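PDB 3I36: vascular protein tyrosine phosphatase 1 from Rattus norvegicus, which probably removes phosphate from tyrosines of target proteins by hydrolysis, the chain here being the catalytic domain of a receptor-type phosphatase. Local coordinates for residues 64-74 and 95-103. Residues are numbered along the deposited sequence; the frame is centred on the assembly and turned at random.
Sequences AAEIAENRGKN and STDDYINAN
The Y99 ring carries most of this contact, being inserted among A64, A65, N70, K73 and N74. The N70 amide stacks on one face: the planes are 16° apart, and N70 CB lies 3.8 Å from the ring centroid, a CH-pi contact. K73 comes in at the ring edge, with CD 3.7 Å from Y99 CD2, while the methyl groups of A64 and A65 pack near CD1 and CE1. A chi1 of -178° swings the Y99 ring away from its own backbone N and into 64-74, where the type I turn from R71 to N74 places K73 and N74 against it. T96 CB lies 3.3 Å from N70 OD1, and T96 CG2 meets I67 CG2.

Hydrogen bonds fix the ring's far end. Y99 OH donates to N74 OD1 at 2.5 Å, in the carbonyl plane and on a lone pair; N101 ND2 reaches the same oxygen at 2.8 Å from above that plane. Two donors thus converge on one buried acceptor. N74 ND2 in turn donates to A65 O. N70 ND2 bonds A64 O with a nearly straight N-H (169°), and N70 OD1 accepts from K73 NZ at 2.8 Å.

Water extends these links. One molecule joins N70 ND2 to D98 OD1, another K73 O to N101 N. The extended K73 chain carries NZ to two more, which lead to Y99 O and to T96 OG1.

N101 ND2 also bonds V79 O and its OD1 meets R283; V248, probably part of the substrate-binding site, is about 7 Å from N101 between side chains, so this end of the contact probably lies near the substrate-binding loop. Y99 and A64 touch R86 of strand 86-88, and an inverse gamma turn at N101 leads into strand 102-105, the edge of the mixed phosphatase sheet, where A102 packs on strand 114-117 and helix 125-134.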
loop_
_atom_site.group_PDB
_atom_site.type_symbol
_atom_site.label_atom_id
_atom_site.label_comp_id
_atom_site.label_asym_id
_atom_site.label_seq_id
_atom_site.Cartn_x
_atom_site.Cartn_y
_atom_site.Cartn_z
ATOM N N ALA A 64 8.831 -13.467 13.138
ATOM C CA ALA A 64 7.629 -14.219 12.787
ATOM C C ALA A 64 7.694 -14.604 11.312
ATOM O O ALA A 64 7.398 -15.735 10.937
ATOM C CB ALA A 64 6.361 -13.411 13.080
ATOM N N ALA A 65 8.100 -13.653 10.482
ATOM C CA ALA A 65 8.204 -13.879 9.040
ATOM C C ALA A 65 9.178 -14.991 8.695
ATOM O O ALA A 65 9.084 -15.574 7.625
ATOM C CB ALA A 65 8.621 -12.610 8.329
ATOM N N GLU A 66 10.121 -15.257 9.593
ATOM C CA GLU A 66 11.186 -16.219 9.334
ATOM C C GLU A 66 10.904 -17.586 9.947
ATOM O O GLU A 66 11.650 -18.547 9.722
ATOM C CB GLU A 66 12.524 -15.662 9.833
ATOM C CG GLU A 66 13.030 -14.515 8.978
ATOM C CD GLU A 66 14.176 -13.741 9.615
ATOM O OE1 GLU A 66 14.398 -13.882 10.835
ATOM O OE2 GLU A 66 14.845 -12.974 8.890
ATOM N N ILE A 67 9.834 -17.679 10.725
ATOM C CA ILE A 67 9.444 -18.973 11.267
ATOM C C ILE A 67 9.159 -19.922 10.112
ATOM O O ILE A 67 8.544 -19.535 9.122
ATOM C CB ILE A 67 8.219 -18.865 12.202
ATOM C CG1 ILE A 67 8.578 -18.007 13.421
ATOM C CG2 ILE A 67 7.755 -20.252 12.640
ATOM C CD1 ILE A 67 7.427 -17.771 14.355
ATOM N N ALA A 68 9.630 -21.159 10.233
ATOM C CA ALA A 68 9.527 -22.125 9.149
ATOM C C ALA A 68 8.117 -22.163 8.575
ATOM O O ALA A 68 7.926 -22.102 7.360
ATOM C CB ALA A 68 9.956 -23.524 9.632
ATOM N N GLU A 69 7.134 -22.252 9.465
ATOM C CA GLU A 69 5.734 -22.354 9.075
ATOM C C GLU A 69 5.262 -21.127 8.290
ATOM O O GLU A 69 4.331 -21.210 7.495
ATOM C CB GLU A 69 4.857 -22.537 10.321
ATOM C CG GLU A 69 4.988 -23.902 11.003
ATOM C CD GLU A 69 6.393 -24.192 11.522
ATOM O OE1 GLU A 69 7.101 -23.243 11.931
ATOM O OE2 GLU A 69 6.787 -25.383 11.528
ATOM N N ASN A 70 5.903 -19.987 8.516
ATOM C CA ASN A 70 5.469 -18.750 7.874
ATOM C C ASN A 70 6.221 -18.430 6.596
ATOM O O ASN A 70 5.792 -17.588 5.828
ATOM C CB ASN A 70 5.566 -17.574 8.842
ATOM C CG ASN A 70 4.611 -17.707 9.985
ATOM O OD1 ASN A 70 3.579 -18.358 9.854
ATOM N ND2 ASN A 70 4.947 -17.119 11.117
ATOM N N ARG A 71 7.342 -19.104 6.362
ATOM C CA ARG A 71 8.175 -18.727 5.232
ATOM C C ARG A 71 7.409 -18.842 3.925
ATOM O O ARG A 71 7.554 -18.011 3.035
ATOM C CB ARG A 71 9.444 -19.567 5.188
ATOM C CG ARG A 71 10.390 -19.261 6.343
ATOM C CD ARG A 71 11.455 -20.358 6.501
ATOM N NE ARG A 71 12.018 -20.360 7.850
ATOM C CZ ARG A 71 12.845 -21.288 8.320
ATOM N NH1 ARG A 71 13.218 -22.297 7.544
ATOM N NH2 ARG A 71 13.299 -21.207 9.565
ATOM N N GLY A 72 6.566 -19.858 3.836
ATOM C CA GLY A 72 5.801 -20.101 2.632
ATOM C C GLY A 72 4.620 -19.161 2.510
ATOM O O GLY A 72 3.902 -19.193 1.515
ATOM N N LYS A 73 4.417 -18.325 3.525
ATOM C CA LYS A 73 3.337 -17.349 3.482
ATOM C C LYS A 73 3.876 -16.028 2.960
ATOM O O LYS A 73 3.150 -15.045 2.834
ATOM C CB LYS A 73 2.731 -17.175 4.871
ATOM C CG LYS A 73 2.221 -18.465 5.495
ATOM C CD LYS A 73 1.769 -18.191 6.923
ATOM C CE LYS A 73 1.300 -19.461 7.626
ATOM N NZ LYS A 73 0.972 -19.134 9.045
ATOM N N ASN A 74 5.166 -16.009 2.665
ATOM C CA ASN A 74 5.791 -14.828 2.102
ATOM C C ASN A 74 5.966 -14.986 0.615
ATOM O O ASN A 74 6.510 -15.985 0.151
ATOM C CB ASN A 74 7.147 -14.606 2.740
ATOM C CG ASN A 74 7.045 -14.418 4.217
ATOM O OD1 ASN A 74 6.153 -13.729 4.695
ATOM N ND2 ASN A 74 7.957 -15.032 4.955
ATOM N N SER A 95 0.263 -20.568 17.008
ATOM C CA SER A 95 0.679 -19.184 17.090
ATOM C C SER A 95 0.927 -18.611 15.691
ATOM O O SER A 95 0.662 -17.439 15.449
ATOM C CB SER A 95 1.945 -19.078 17.932
ATOM O OG SER A 95 2.957 -19.901 17.388
ATOM N N THR A 96 1.421 -19.441 14.772
ATOM C CA THR A 96 1.746 -18.950 13.427
ATOM C C THR A 96 0.497 -18.645 12.618
ATOM O O THR A 96 0.573 -18.074 11.528
ATOM C CB THR A 96 2.627 -19.930 12.644
ATOM O OG1 THR A 96 1.949 -21.189 12.535
ATOM C CG2 THR A 96 3.955 -20.126 13.358
ATOM N N ASP A 97 -0.657 -19.013 13.156
ATOM C CA ASP A 97 -1.915 -18.595 12.543
ATOM C C ASP A 97 -2.011 -17.071 12.520
ATOM O O ASP A 97 -2.798 -16.509 11.777
ATOM C CB ASP A 97 -3.095 -19.121 13.341
ATOM C CG ASP A 97 -3.245 -20.615 13.247
ATOM O OD1 ASP A 97 -2.602 -21.240 12.373
ATOM O OD2 ASP A 97 -4.024 -21.148 14.053
ATOM N N ASP A 98 -1.227 -16.399 13.351
ATOM C CA ASP A 98 -1.357 -14.951 13.449
ATOM C C ASP A 98 -0.665 -14.267 12.281
ATOM O O ASP A 98 -0.747 -13.049 12.105
ATOM C CB ASP A 98 -0.820 -14.434 14.795
ATOM C CG ASP A 98 0.711 -14.360 14.856
ATOM O OD1 ASP A 98 1.418 -14.628 13.857
ATOM O OD2 ASP A 98 1.218 -14.006 15.936
ATOM N N TYR A 99 -0.013 -15.064 11.454
ATOM C CA TYR A 99 0.959 -14.492 10.543
ATOM C C TYR A 99 0.385 -14.149 9.196
ATOM O O TYR A 99 -0.287 -14.961 8.555
ATOM C CB TYR A 99 2.158 -15.410 10.327
ATOM C CG TYR A 99 3.142 -14.735 9.427
ATOM C CD1 TYR A 99 4.046 -13.810 9.940
ATOM C CD2 TYR A 99 3.132 -14.962 8.056
ATOM C CE1 TYR A 99 4.929 -13.146 9.119
ATOM C CE2 TYR A 99 4.030 -14.307 7.216
ATOM C CZ TYR A 99 4.923 -13.394 7.767
ATOM O OH TYR A 99 5.802 -12.730 6.963
ATOM N N ILE A 100 0.686 -12.935 8.760
ATOM C CA ILE A 100 0.456 -12.562 7.384
ATOM C C ILE A 100 1.534 -11.570 7.015
ATOM O O ILE A 100 2.004 -10.788 7.855
ATOM C CB ILE A 100 -0.935 -11.945 7.182
ATOM C CG1 ILE A 100 -1.161 -11.626 5.690
ATOM C CG2 ILE A 100 -1.075 -10.705 8.074
ATOM C CD1 ILE A 100 -2.636 -11.490 5.307
ATOM N N ASN A 101 1.960 -11.623 5.766
ATOM C CA ASN A 101 2.986 -10.720 5.321
ATOM C C ASN A 101 2.351 -9.366 5.073
ATOM O O ASN A 101 1.883 -9.077 3.972
ATOM C CB ASN A 101 3.658 -11.222 4.059
ATOM C CG ASN A 101 4.905 -10.437 3.751
ATOM O OD1 ASN A 101 4.870 -9.202 3.723
ATOM N ND2 ASN A 101 6.020 -11.134 3.553
ATOM N N ALA A 102 2.304 -8.569 6.131
ATOM C CA ALA A 102 1.610 -7.290 6.124
ATOM C C ALA A 102 2.084 -6.502 7.322
ATOM O O ALA A 102 2.385 -7.067 8.379
ATOM C CB ALA A 102 0.092 -7.495 6.206
ATOM N N ASN A 103 2.143 -5.185 7.167
ATOM C CA ASN A 103 2.479 -4.320 8.284
ATOM C C ASN A 103 1.546 -3.137 8.288
ATOM O O ASN A 103 1.137 -2.663 7.230
ATOM C CB ASN A 103 3.895 -3.772 8.140
ATOM C CG ASN A 103 4.929 -4.851 8.207
ATOM O OD1 ASN A 103 5.399 -5.224 9.291
ATOM N ND2 ASN A 103 5.292 -5.364 7.055
HETATM O O HOH W 1 3.677 -16.169 13.513
HETATM O O HOH W 2 1.055 -13.765 4.118
HETATM O O HOH W 3 -1.159 -17.464 8.839
HETATM O O HOH W 4 0.257 -21.401 10.424
#